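Long-range contacts in putative secreted protein (Streptomyces sp. SirexAA-E, PDB 4PEY), which hydrolyses laminarin and laminarioligosaccharides from their non-reducing ends as an exo-beta-1,3-glucanase of glycoside hydrolase family 55, producing glucose and laminaribiose: residues E347-V352 against T384-V389; N390-I395 against K424-L429; Q444-N449 against K481-V486; F512-K517 against H538-I543. The protein carries 1 engineered substitution. One frame throughout, in Å; residues are numbered along the deposited sequence.

Contact 1 of 4, residues E347-V352 against T384-V389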
loop_
_atom_site.group_PDB
_atom_site.type_symbol
_atom_site.label_atom_id
_atom_site.label_comp_id
_atom_site.label_asym_id
_atom_site.label_seq_id
_atom_site.Cartn_x
_atom_site.Cartn_y
_atom_site.Cartn_z
ATOM N N GLU A 347 -15.880 -14.971 1.557
ATOM C CA GLU A 347 -16.272 -14.677 0.185
ATOM C C GLU A 347 -15.630 -13.365 -0.280
ATOM O O GLU A 347 -15.133 -13.265 -1.409
ATOM C CB GLU A 347 -17.795 -14.607 0.079
ATOM C CG GLU A 347 -18.304 -14.337 -1.317
ATOM C CD GLU A 347 -19.808 -14.484 -1.425
ATOM O OE1 GLU A 347 -20.454 -14.862 -0.417
ATOM O OE2 GLU A 347 -20.344 -14.231 -2.524
ATOM N N THR A 348 -15.631 -12.371 0.602
ATOM C CA THR A 348 -14.907 -11.115 0.377
ATOM C C THR A 348 -14.251 -10.690 1.682
ATOM O O THR A 348 -14.765 -11.015 2.750
ATOM C CB THR A 348 -15.822 -9.971 -0.098
ATOM O OG1 THR A 348 -16.813 -9.714 0.907
ATOM C CG2 THR A 348 -16.512 -10.304 -1.417
ATOM N N LEU A 349 -13.129 -9.972 1.614
ATOM C CA LEU A 349 -12.514 -9.435 2.832
ATOM C C LEU A 349 -12.876 -7.962 3.060
ATOM O O LEU A 349 -13.120 -7.544 4.192
ATOM C CB LEU A 349 -10.989 -9.610 2.800
ATOM C CG LEU A 349 -10.530 -11.068 2.952
ATOM C CD1 LEU A 349 -9.053 -11.228 2.678
ATOM C CD2 LEU A 349 -10.867 -11.641 4.339
ATOM N N VAL A 350 -12.895 -7.181 1.981
ATOM C CA VAL A 350 -13.245 -5.760 2.027
ATOM C C VAL A 350 -14.199 -5.436 0.882
ATOM O O VAL A 350 -13.912 -5.777 -0.271
ATOM C CB VAL A 350 -11.991 -4.857 1.917
ATOM C CG1 VAL A 350 -12.377 -3.376 1.927
ATOM C CG2 VAL A 350 -10.985 -5.177 3.032
ATOM N N GLU A 351 -15.328 -4.800 1.201
ATOM C CA GLU A 351 -16.268 -4.326 0.187
ATOM C C GLU A 351 -16.455 -2.826 0.309
ATOM O O GLU A 351 -16.786 -2.327 1.383
ATOM C CB GLU A 351 -17.628 -5.021 0.312
ATOM C CG GLU A 351 -17.587 -6.499 0.008
ATOM C CD GLU A 351 -18.939 -7.184 0.173
ATOM O OE1 GLU A 351 -19.978 -6.487 0.232
ATOM O OE2 GLU A 351 -18.956 -8.433 0.240
ATOM N N VAL A 352 -16.228 -2.108 -0.787
ATOM C CA VAL A 352 -16.450 -0.665 -0.807
ATOM C C VAL A 352 -17.687 -0.393 -1.650
ATOM O O VAL A 352 -17.637 -0.448 -2.884
ATOM C CB VAL A 352 -15.234 0.105 -1.371
ATOM C CG1 VAL A 352 -15.464 1.612 -1.256
ATOM C CG2 VAL A 352 -13.963 -0.292 -0.633
ATOM N N THR A 384 -12.108 -15.668 -1.231
ATOM C CA THR A 384 -12.399 -15.792 -2.663
ATOM C C THR A 384 -11.977 -14.529 -3.423
ATOM O O THR A 384 -11.204 -14.601 -4.390
ATOM C CB THR A 384 -13.889 -16.092 -2.901
ATOM O OG1 THR A 384 -14.217 -17.337 -2.266
ATOM C CG2 THR A 384 -14.187 -16.206 -4.385
ATOM N N THR A 385 -12.478 -13.376 -2.983
ATOM C CA THR A 385 -12.088 -12.087 -3.553
ATOM C C THR A 385 -11.682 -11.163 -2.405
ATOM O O THR A 385 -12.452 -10.971 -1.472
ATOM C CB THR A 385 -13.228 -11.437 -4.365
ATOM O OG1 THR A 385 -13.755 -12.380 -5.308
ATOM C CG2 THR A 385 -12.726 -10.207 -5.105
ATOM N N SER A 386 -10.492 -10.587 -2.465
ATOM C CA SER A 386 -10.041 -9.826 -1.304
ATOM C C SER A 386 -10.664 -8.439 -1.196
ATOM O O SER A 386 -11.241 -8.111 -0.158
ATOM C CB SER A 386 -8.515 -9.734 -1.288
ATOM O OG SER A 386 -7.957 -10.985 -0.893
ATOM N N ILE A 387 -10.569 -7.624 -2.243
ATOM C CA ILE A 387 -11.229 -6.321 -2.221
ATOM C C ILE A 387 -12.159 -6.161 -3.411
ATOM O O ILE A 387 -11.742 -6.329 -4.556
ATOM C CB ILE A 387 -10.224 -5.142 -2.228
ATOM C CG1 ILE A 387 -9.181 -5.298 -1.114
ATOM C CG2 ILE A 387 -10.985 -3.807 -2.124
ATOM C CD1 ILE A 387 -8.214 -4.096 -0.983
ATOM N N VAL A 388 -13.421 -5.848 -3.134
ATOM C CA VAL A 388 -14.377 -5.526 -4.184
ATOM C C VAL A 388 -14.693 -4.042 -4.085
ATOM O O VAL A 388 -15.175 -3.571 -3.041
ATOM C CB VAL A 388 -15.676 -6.352 -4.073
ATOM C CG1 VAL A 388 -16.672 -5.941 -5.162
ATOM C CG2 VAL A 388 -15.380 -7.840 -4.150
ATOM N N VAL A 389 -14.392 -3.291 -5.146
ATOM C CA VAL A 389 -14.695 -1.859 -5.146
ATOM C C VAL A 389 -15.914 -1.599 -6.023
ATOM O O VAL A 389 -15.821 -1.588 -7.253
ATOM C CB VAL A 389 -13.507 -1.009 -5.642
ATOM C CG1 VAL A 389 -13.866 0.468 -5.617
ATOM C CG2 VAL A 389 -12.274 -1.275 -4.786
HETATM O O HOH W 1 -16.117 -13.243 -3.992
#
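Val350 and Val352 lie in parallel register beside Ile387 and Val389, two neighbouring strands of the right-handed parallel beta-helix that characterises family 55 glycoside hydrolases. The axes of strands 350-352 and 387-389 pass 4.8 Å apart, at 6° to each other.

Backbone hydrogen bonds carry most of the contact. Val350 N donates to Ser386 O, Val388 N to Val350 O and Val352 N to Val388 O, all at 2.9 Å. Each strand turns a corner, one at Leu349 and the other at its partner Ser386, and here the pattern changes: Leu349 N makes two weak bonds, to Ser386 O and Thr385 O. Before the corner, Thr385 N reaches Glu347 O at 3.1 Å, and Thr348 CA makes a CA-H...O contact with Thr385 O.

On the face carrying Thr348, Glu351 and Val388, polar and apolar ends of one side chain are divided. Thr348 holds OG1 between its backbone N and carbonyl carbon (chi1 61°), from where it donates to Glu351 OE2 at 2.6 Å and also bonds Thr322; CG2 crosses to Val388 CG2 at 3.8 Å. With an alanine at Thr348, Glu351 OE2 would probably lose its hydroxyl donor and Val388 its methyl neighbour, leaving the carboxylate freer to turn.

The opposite face, with Val350, Ile387, Val352 and Val389, is buried and apolar, Val350 CB facing Ile387 CG1 at 4.2 Å. At the corner, where Ser386 lies about 7 Å, side chain to side chain, from the substrate-binding Arg403, Leu349 CD1 rests 3.7 Å from Ser386 OG.

Contact 2 of 4, residues N390-I395 against K424-L429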
loop_
_atom_site.group_PDB
_atom_site.type_symbol
_atom_site.label_atom_id
_atom_site.label_comp_id
_atom_site.label_asym_id
_atom_site.label_seq_id
_atom_site.Cartn_x
_atom_site.Cartn_y
_atom_site.Cartn_z
ATOM N N ASN A 390 -17.058 -1.400 -5.373
ATOM C CA ASN A 390 -18.313 -1.126 -6.062
ATOM C C ASN A 390 -18.564 0.369 -6.277
ATOM O O ASN A 390 -19.088 0.777 -7.317
ATOM C CB ASN A 390 -19.482 -1.726 -5.271
ATOM C CG ASN A 390 -19.490 -3.241 -5.307
ATOM O OD1 ASN A 390 -19.490 -3.840 -6.384
ATOM N ND2 ASN A 390 -19.496 -3.869 -4.134
ATOM N N SER A 391 -18.196 1.185 -5.292
ATOM C CA SER A 391 -18.546 2.610 -5.320
ATOM C C SER A 391 -17.810 3.408 -6.389
ATOM O O SER A 391 -16.579 3.338 -6.502
ATOM C CB SER A 391 -18.285 3.255 -3.959
ATOM O OG SER A 391 -19.131 2.705 -2.963
ATOM N N ASN A 392 -18.578 4.172 -7.162
ATOM C CA ASN A 392 -18.014 5.083 -8.151
ATOM C C ASN A 392 -17.096 6.106 -7.492
ATOM O O ASN A 392 -17.340 6.518 -6.352
ATOM C CB ASN A 392 -19.125 5.816 -8.917
ATOM C CG ASN A 392 -19.936 4.896 -9.811
ATOM O OD1 ASN A 392 -19.577 3.747 -10.040
ATOM N ND2 ASN A 392 -21.046 5.408 -10.323
ATOM N N ASP A 393 -16.053 6.494 -8.228
ATOM C CA ASP A 393 -15.118 7.573 -7.882
ATOM C C ASP A 393 -14.170 7.232 -6.735
ATOM O O ASP A 393 -13.431 8.092 -6.268
ATOM C CB ASP A 393 -15.881 8.874 -7.560
ATOM C CG ASP A 393 -16.786 9.304 -8.700
ATOM O OD1 ASP A 393 -16.257 9.759 -9.746
ATOM O OD2 ASP A 393 -18.024 9.160 -8.567
ATOM N N THR A 394 -14.178 5.981 -6.292
ATOM C CA THR A 394 -13.323 5.558 -5.186
ATOM C C THR A 394 -11.846 5.735 -5.540
ATOM O O THR A 394 -11.435 5.481 -6.684
ATOM C CB THR A 394 -13.605 4.080 -4.806
ATOM O OG1 THR A 394 -14.964 3.961 -4.372
ATOM C CG2 THR A 394 -12.675 3.580 -3.691
ATOM N N ILE A 395 -11.060 6.180 -4.560
ATOM C CA ILE A 395 -9.612 6.281 -4.707
ATOM C C ILE A 395 -8.927 5.188 -3.912
ATOM O O ILE A 395 -9.174 5.042 -2.714
ATOM C CB ILE A 395 -9.062 7.645 -4.221
ATOM C CG1 ILE A 395 -9.697 8.800 -4.995
ATOM C CG2 ILE A 395 -7.532 7.694 -4.346
ATOM C CD1 ILE A 395 -9.417 10.163 -4.379
ATOM N N LYS A 424 -15.581 -2.764 -9.761
ATOM C CA LYS A 424 -16.843 -2.749 -10.504
ATOM C C LYS A 424 -17.378 -1.328 -10.686
ATOM O O LYS A 424 -18.163 -1.062 -11.595
ATOM C CB LYS A 424 -17.881 -3.631 -9.800
ATOM C CG LYS A 424 -17.491 -5.112 -9.808
ATOM C CD LYS A 424 -18.136 -5.911 -8.675
ATOM C CE LYS A 424 -19.637 -5.968 -8.772
ATOM N NZ LYS A 424 -20.218 -6.627 -7.548
ATOM N N GLY A 425 -16.945 -0.414 -9.823
ATOM C CA GLY A 425 -17.371 0.975 -9.917
ATOM C C GLY A 425 -16.738 1.725 -11.073
ATOM O O GLY A 425 -15.706 1.302 -11.622
ATOM N N ASP A 426 -17.360 2.852 -11.425
ATOM C CA ASP A 426 -16.898 3.726 -12.501
ATOM C C ASP A 426 -16.018 4.846 -11.951
ATOM O O ASP A 426 -16.186 5.257 -10.798
ATOM C CB ASP A 426 -18.087 4.344 -13.259
ATOM C CG ASP A 426 -18.948 3.310 -13.958
ATOM O OD1 ASP A 426 -18.465 2.187 -14.212
ATOM O OD2 ASP A 426 -20.116 3.635 -14.271
ATOM N N ASN A 427 -15.101 5.345 -12.783
ATOM C CA ASN A 427 -14.232 6.469 -12.422
ATOM C C ASN A 427 -13.385 6.193 -11.183
ATOM O O ASN A 427 -13.075 7.100 -10.400
ATOM C CB ASN A 427 -15.065 7.742 -12.226
ATOM C CG ASN A 427 -15.977 8.021 -13.410
ATOM O OD1 ASN A 427 -15.551 7.936 -14.558
ATOM N ND2 ASN A 427 -17.237 8.335 -13.136
ATOM N N VAL A 428 -13.009 4.931 -11.011
ATOM C CA VAL A 428 -12.158 4.552 -9.890
ATOM C C VAL A 428 -10.692 4.792 -10.256
ATOM O O VAL A 428 -10.281 4.571 -11.397
ATOM C CB VAL A 428 -12.409 3.080 -9.481
ATOM C CG1 VAL A 428 -11.382 2.597 -8.454
ATOM C CG2 VAL A 428 -13.832 2.933 -8.925
ATOM N N LEU A 429 -9.927 5.305 -9.297
ATOM C CA LEU A 429 -8.520 5.630 -9.504
ATOM C C LEU A 429 -7.678 4.837 -8.514
ATOM O O LEU A 429 -7.923 4.896 -7.305
ATOM C CB LEU A 429 -8.263 7.137 -9.318
ATOM C CG LEU A 429 -6.786 7.553 -9.322
ATOM C CD1 LEU A 429 -6.148 7.328 -10.699
ATOM C CD2 LEU A 429 -6.622 8.997 -8.875
HETATM O O HOH W 2 -22.532 4.097 -12.513
HETATM O O HOH W 3 -19.018 8.785 -11.042
#
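Asn392 keeps CG beside its own backbone N (chi1 -68°), which swings OD1 across to Asp426 N, while Lys424, bent at chi3 (64°), folds its chain alongside Asn390. The Asn392 bond is straight at hydrogen (174°) and 2.8 Å long from Asp426 N to Asn392 OD1, though the donor stands well above the amide carbonyl plane. Lys424 NZ bonds Asn390 OD1 weakly and forms a salt bridge with Asp355.

From Ser391 to Thr394 runs a type II turn, braced by Thr394 OG1 donating to Ser391 O. It presents Asp393 N to Asp426 O at 2.9 Å, and Thr394 O then accepts Leu429 N at 3.0 Å, starting the next parallel pairing. At Gly425 the backbones come so close that a side chain would run into the carbonyl oxygens of Asn390 and Ser391. Waters bridge Asp393 OD2 to Asn427 ND2 and Asn392 ND2 to Asp426 OD2. Asp393 OD2 also takes His361 N, Asn427 OD1 and Asp426 OD1 accept from Asn449 ND2 and Glu448 N, and Asn390 ND2 donates to Gly353 O.

The two loops occupy matching places in successive coils of the beta-helix, leading from strands 385-389 and 419-423 into 395-397 and 429-436, with Thr394 and Val428 packed on Val389.

Contact 3 of 4, residues Q444-N449 against K481-V486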
loop_
_atom_site.group_PDB
_atom_site.type_symbol
_atom_site.label_atom_id
_atom_site.label_comp_id
_atom_site.label_asym_id
_atom_site.label_seq_id
_atom_site.Cartn_x
_atom_site.Cartn_y
_atom_site.Cartn_z
ATOM N N GLN A 444 -9.071 -7.572 -11.522
ATOM C CA GLN A 444 -10.052 -7.535 -12.591
ATOM C C GLN A 444 -10.778 -6.192 -12.537
ATOM O O GLN A 444 -11.157 -5.723 -11.468
ATOM C CB GLN A 444 -11.038 -8.702 -12.470
ATOM C CG GLN A 444 -12.104 -8.718 -13.555
ATOM C CD GLN A 444 -12.956 -9.974 -13.529
ATOM O OE1 GLN A 444 -12.934 -10.739 -12.565
ATOM N NE2 GLN A 444 -13.716 -10.192 -14.596
ATOM N N TRP A 445 -10.948 -5.572 -13.698
ATOM C CA TRP A 445 -11.578 -4.260 -13.774
ATOM C C TRP A 445 -12.774 -4.346 -14.703
ATOM O O TRP A 445 -12.611 -4.590 -15.901
ATOM C CB TRP A 445 -10.579 -3.208 -14.270
ATOM C CG TRP A 445 -10.796 -1.834 -13.704
ATOM C CD1 TRP A 445 -11.857 -0.996 -13.942
ATOM C CD2 TRP A 445 -9.916 -1.128 -12.825
ATOM N NE1 TRP A 445 -11.690 0.184 -13.257
ATOM C CE2 TRP A 445 -10.506 0.131 -12.565
ATOM C CE3 TRP A 445 -8.687 -1.437 -12.232
ATOM C CZ2 TRP A 445 -9.906 1.084 -11.736
ATOM C CZ3 TRP A 445 -8.086 -0.486 -11.403
ATOM C CH2 TRP A 445 -8.699 0.761 -11.167
ATOM N N SER A 446 -13.968 -4.170 -14.133
ATOM C CA SER A 446 -15.226 -4.298 -14.862
ATOM C C SER A 446 -15.917 -2.950 -15.028
ATOM O O SER A 446 -16.785 -2.790 -15.885
ATOM C CB SER A 446 -16.168 -5.262 -14.136
ATOM O OG SER A 446 -15.564 -6.538 -13.975
ATOM N N GLY A 447 -15.551 -1.989 -14.187
ATOM C CA GLY A 447 -16.149 -0.665 -14.246
ATOM C C GLY A 447 -15.577 0.202 -15.356
ATOM O O GLY A 447 -14.552 -0.136 -15.945
ATOM N N GLU A 448 -16.241 1.324 -15.635
ATOM C CA GLU A 448 -15.828 2.233 -16.705
ATOM C C GLU A 448 -14.883 3.337 -16.228
ATOM O O GLU A 448 -14.883 3.717 -15.056
ATOM C CB GLU A 448 -17.053 2.875 -17.370
ATOM C CG GLU A 448 -17.867 1.905 -18.211
ATOM C CD GLU A 448 -17.110 1.409 -19.426
ATOM O OE1 GLU A 448 -16.155 2.085 -19.859
ATOM O OE2 GLU A 448 -17.471 0.338 -19.949
ATOM N N ASN A 449 -14.089 3.845 -17.166
ATOM C CA ASN A 449 -13.167 4.956 -16.938
ATOM C C ASN A 449 -12.247 4.759 -15.731
ATOM O O ASN A 449 -11.931 5.713 -15.014
ATOM C CB ASN A 449 -13.944 6.273 -16.791
ATOM C CG ASN A 449 -13.041 7.499 -16.887
ATOM O OD1 ASN A 449 -12.055 7.515 -17.644
ATOM N ND2 ASN A 449 -13.350 8.518 -16.092
ATOM N N LYS A 481 -6.698 -7.711 -15.609
ATOM C CA LYS A 481 -7.680 -7.954 -16.651
ATOM C C LYS A 481 -8.721 -6.851 -16.697
ATOM O O LYS A 481 -9.378 -6.571 -15.695
ATOM C CB LYS A 481 -8.389 -9.291 -16.431
ATOM C CG LYS A 481 -9.526 -9.527 -17.425
ATOM C CD LYS A 481 -10.372 -10.720 -17.063
ATOM C CE LYS A 481 -11.515 -10.910 -18.061
ATOM N NZ LYS A 481 -11.056 -11.336 -19.419
ATOM N N VAL A 482 -8.865 -6.233 -17.865
ATOM C CA VAL A 482 -9.968 -5.325 -18.138
ATOM C C VAL A 482 -11.006 -6.108 -18.925
ATOM O O VAL A 482 -10.693 -6.656 -19.988
ATOM C CB VAL A 482 -9.500 -4.087 -18.928
ATOM C CG1 VAL A 482 -10.662 -3.136 -19.207
ATOM C CG2 VAL A 482 -8.382 -3.372 -18.163
ATOM N N ASP A 483 -12.229 -6.184 -18.404
ATOM C CA ASP A 483 -13.283 -6.949 -19.073
ATOM C C ASP A 483 -13.505 -6.484 -20.511
ATOM O O ASP A 483 -13.369 -5.293 -20.814
ATOM C CB ASP A 483 -14.597 -6.852 -18.298
ATOM C CG ASP A 483 -14.592 -7.674 -17.029
ATOM O OD1 ASP A 483 -13.590 -8.384 -16.771
ATOM O OD2 ASP A 483 -15.605 -7.617 -16.301
ATOM N N ASP A 484 -13.850 -7.424 -21.388
ATOM C CA ASP A 484 -14.068 -7.109 -22.799
ATOM C C ASP A 484 -15.164 -6.063 -23.012
ATOM O O ASP A 484 -15.129 -5.315 -23.987
ATOM C CB ASP A 484 -14.408 -8.379 -23.584
ATOM C CG ASP A 484 -13.223 -9.316 -23.714
ATOM O OD1 ASP A 484 -12.071 -8.843 -23.565
ATOM O OD2 ASP A 484 -13.439 -10.521 -23.976
ATOM N N SER A 485 -16.127 -6.004 -22.097
ATOM C CA SER A 485 -17.265 -5.093 -22.233
ATOM C C SER A 485 -16.911 -3.635 -21.919
ATOM O O SER A 485 -17.650 -2.718 -22.280
ATOM C CB SER A 485 -18.415 -5.549 -21.329
ATOM O OG SER A 485 -17.998 -5.635 -19.976
ATOM N N VAL A 486 -15.782 -3.423 -21.250
ATOM C CA VAL A 486 -15.346 -2.074 -20.879
ATOM C C VAL A 486 -14.987 -1.235 -22.114
ATOM O O VAL A 486 -14.395 -1.753 -23.061
ATOM C CB VAL A 486 -14.140 -2.153 -19.915
ATOM C CG1 VAL A 486 -13.495 -0.791 -19.707
ATOM C CG2 VAL A 486 -14.573 -2.763 -18.586
HETATM O O HOH W 4 -18.223 -3.943 -18.061
HETATM O O HOH W 5 -18.998 -0.420 -21.724
#
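Gln444 and Trp445 pair in parallel with Lys481 and Val482 through two backbone bonds, Trp445 N to Lys481 O at 2.7 Å and Asp483 N to Trp445 O at 3.0 Å, before both segments leave the sheet.

Asp483 then collects side chains with both carboxylate oxygens. Its OD1 offers the syn lone pair to Gln444 NE2 at 2.8 Å, in a nearly straight bond (177°) with the amide and carboxylate planes 72° apart; Gln444 is modelled in two conformers, so this bond is less certain than its geometry suggests. OD2 is met from above the carboxylate plane by Ser446 OG, which donates to it at 2.6 Å and also bonds His422. An alanine at Asp483 would probably take the carboxylate from both Ser446 OG and Gln444 NE2, leaving the glutamine amide freer to move.

A type I turn from Asp483 to Val486 brings Val486 back, its CG2 lying 3.5 Å from Ser446 O. Glu448, bent at chi2 (-66°), slides past Val486 in the opposite direction, with OE2 3.3 Å from Val486 CA. The carboxylate accepts from Thr487 N and Thr488 N, and a water links it to Ser485 O.

In the parallel sheet of the beta-helix, strand 443-445 sits between 419-423 and 480-482. Trp445 packs on Val423 of the former and edge-to-face with His489 of strand 489-498, while 480-482 continues the sheet to 512-513.

Contact 4 of 4, residues F512-K517 against H538-I543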
loop_
_atom_site.group_PDB
_atom_site.type_symbol
_atom_site.label_atom_id
_atom_site.label_comp_id
_atom_site.label_asym_id
_atom_site.label_seq_id
_atom_site.Cartn_x
_atom_site.Cartn_y
_atom_site.Cartn_z
ATOM N N PHE A 512 -1.190 -9.016 -18.861
ATOM C CA PHE A 512 -2.308 -8.089 -19.015
ATOM C C PHE A 512 -3.267 -8.587 -20.084
ATOM O O PHE A 512 -2.839 -9.179 -21.074
ATOM C CB PHE A 512 -1.776 -6.697 -19.370
ATOM C CG PHE A 512 -0.763 -6.197 -18.392
ATOM C CD1 PHE A 512 0.576 -6.535 -18.523
ATOM C CD2 PHE A 512 -1.157 -5.439 -17.303
ATOM C CE1 PHE A 512 1.510 -6.106 -17.593
ATOM C CE2 PHE A 512 -0.233 -5.005 -16.377
ATOM C CZ PHE A 512 1.104 -5.342 -16.516
ATOM N N GLN A 513 -4.559 -8.353 -19.877
ATOM C CA GLN A 513 -5.584 -8.751 -20.839
ATOM C C GLN A 513 -6.619 -7.637 -20.911
ATOM O O GLN A 513 -7.082 -7.154 -19.872
ATOM C CB GLN A 513 -6.248 -10.085 -20.444
ATOM C CG GLN A 513 -7.289 -10.568 -21.456
ATOM C CD GLN A 513 -8.083 -11.782 -20.987
ATOM O OE1 GLN A 513 -8.196 -12.054 -19.788
ATOM N NE2 GLN A 513 -8.646 -12.512 -21.938
ATOM N N ALA A 514 -6.962 -7.212 -22.127
ATOM C CA ALA A 514 -7.883 -6.091 -22.306
ATOM C C ALA A 514 -8.508 -6.125 -23.691
ATOM O O ALA A 514 -7.936 -6.702 -24.614
ATOM C CB ALA A 514 -7.157 -4.751 -22.087
ATOM N N PRO A 515 -9.690 -5.512 -23.844
ATOM C CA PRO A 515 -10.212 -5.378 -25.205
ATOM C C PRO A 515 -9.347 -4.428 -26.025
ATOM O O PRO A 515 -8.647 -3.584 -25.455
ATOM C CB PRO A 515 -11.617 -4.810 -24.989
ATOM C CG PRO A 515 -11.525 -4.079 -23.678
ATOM C CD PRO A 515 -10.595 -4.923 -22.838
ATOM N N VAL A 516 -9.384 -4.581 -27.343
ATOM C CA VAL A 516 -8.694 -3.668 -28.238
ATOM C C VAL A 516 -9.694 -2.618 -28.719
ATOM O O VAL A 516 -10.460 -2.855 -29.656
ATOM C CB VAL A 516 -8.055 -4.415 -29.430
ATOM C CG1 VAL A 516 -7.300 -3.447 -30.311
ATOM C CG2 VAL A 516 -7.118 -5.499 -28.916
ATOM N N LYS A 517 -9.687 -1.474 -28.036
ATOM C CA LYS A 517 -10.646 -0.392 -28.239
ATOM C C LYS A 517 -9.912 0.934 -28.072
ATOM O O LYS A 517 -8.986 1.028 -27.265
ATOM C CB LYS A 517 -11.813 -0.477 -27.236
ATOM C CG LYS A 517 -12.696 -1.719 -27.355
ATOM C CD LYS A 517 -13.780 -1.728 -26.267
ATOM C CE LYS A 517 -14.671 -2.962 -26.362
ATOM N NZ LYS A 517 -15.745 -2.966 -25.326
ATOM N N HIS A 538 3.599 -13.568 -23.826
ATOM C CA HIS A 538 3.369 -12.216 -24.326
ATOM C C HIS A 538 3.279 -11.251 -23.153
ATOM O O HIS A 538 3.253 -11.670 -21.995
ATOM C CB HIS A 538 2.083 -12.143 -25.160
ATOM C CG HIS A 538 2.130 -12.959 -26.415
ATOM N ND1 HIS A 538 2.913 -12.614 -27.494
ATOM C CD2 HIS A 538 1.499 -14.109 -26.758
ATOM C CE1 HIS A 538 2.761 -13.514 -28.452
ATOM N NE2 HIS A 538 1.907 -14.430 -28.031
ATOM N N VAL A 539 3.214 -9.958 -23.458
ATOM C CA VAL A 539 3.024 -8.933 -22.436
ATOM C C VAL A 539 1.535 -8.692 -22.161
ATOM O O VAL A 539 1.070 -8.805 -21.023
ATOM C CB VAL A 539 3.695 -7.609 -22.855
ATOM C CG1 VAL A 539 3.391 -6.505 -21.852
ATOM C CG2 VAL A 539 5.204 -7.806 -22.987
ATOM N N ILE A 540 0.794 -8.346 -23.207
ATOM C CA ILE A 540 -0.632 -8.066 -23.087
ATOM C C ILE A 540 -1.374 -8.753 -24.230
ATOM O O ILE A 540 -0.950 -8.669 -25.378
ATOM C CB ILE A 540 -0.916 -6.525 -23.090
ATOM C CG1 ILE A 540 -2.427 -6.255 -23.036
ATOM C CG2 ILE A 540 -0.240 -5.847 -24.291
ATOM C CD1 ILE A 540 -2.787 -4.804 -22.690
ATOM N N ASN A 541 -2.460 -9.452 -23.909
ATOM C CA ASN A 541 -3.180 -10.241 -24.906
ATOM C C ASN A 541 -2.214 -11.176 -25.644
ATOM O O ASN A 541 -1.593 -12.034 -25.019
ATOM C CB ASN A 541 -3.913 -9.331 -25.891
ATOM C CG ASN A 541 -5.015 -8.516 -25.229
ATOM O OD1 ASN A 541 -5.330 -8.703 -24.051
ATOM N ND2 ASN A 541 -5.609 -7.612 -25.990
ATOM N N ASP A 542 -2.077 -10.995 -26.959
ATOM C CA ASP A 542 -1.118 -11.764 -27.754
ATOM C C ASP A 542 -0.015 -10.860 -28.323
ATOM O O ASP A 542 0.623 -11.183 -29.344
ATOM C CB ASP A 542 -1.847 -12.506 -28.878
ATOM C CG ASP A 542 -2.672 -11.575 -29.767
ATOM O OD1 ASP A 542 -3.090 -12.027 -30.855
ATOM O OD2 ASP A 542 -2.903 -10.402 -29.391
ATOM N N ILE A 543 0.216 -9.747 -27.625
ATOM C CA ILE A 543 1.113 -8.672 -28.058
ATOM C C ILE A 543 2.340 -8.575 -27.145
ATOM O O ILE A 543 2.230 -8.761 -25.930
ATOM C CB ILE A 543 0.356 -7.311 -28.065
ATOM C CG1 ILE A 543 -0.766 -7.330 -29.101
ATOM C CG2 ILE A 543 1.293 -6.125 -28.299
ATOM C CD1 ILE A 543 -1.701 -6.148 -28.999
#
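Asn541 lays its side-chain amide against the backbone of Ala514, gripping it with two hydrogen bonds much as a neighbouring strand would at this end of the beta-helix; it belongs to a type II' turn, from Ile540 to Ile543, that closes a classic beta bulge. With CG beside the backbone N (chi1 -65°), Asn541 OD1 accepts Ala514 N at 2.9 Å on a lone pair in the carbonyl plane, and Asn541 ND2 donates to Ala514 O, also at 2.9 Å. The two bonds fix the rotation of the amide. Gln513 crosses Asn541 at about a right angle, the amide planes 81° apart, and its CG lies 3.7 Å from Asn541 OD1.

Phe512 CB packs on Ile540 CG1 at 3.7 Å. The ring of Phe512 turns its edge to Val539 O, which lies in the ring plane 3.4 Å from Phe512 CD1. Along the backbone, Phe512 N donates to Val539 O and Asn541 N to Phe512 O. Phe512 is about 11 Å, side chain to side chain, from Ala458, the engineered residue at the inferred proton-donor position.

In the bulge, Val539 N and Ile540 N reach Ile543 O from opposite faces of its carbonyl plane, at 2.9 and 3.1 Å.

How the contacts relate
Contacts 1, 3 and 4 reach the same parallel sheet of the beta-helix, while contact 2 joins the loops that follow two of its strands. Contact 2 is the most buried; the other three combine a buried side with a more exposed one. Contact 1 rests mainly on regular backbone pairing and apolar neighbours, whereas contacts 2 and 3, which touch through Asn427 with Asn449 and Asp426 with Glu448, depend more on polar side chains and bridging waters. Val352 O and Asn390 N tie contact 1 to contact 2. Contact 4 adjoins contact 3 across strands 480-482 and 512-513, the latter outermost in the sheet, where side-chain amide bonds partly stand in for the strand-to-strand pairing of contact 1.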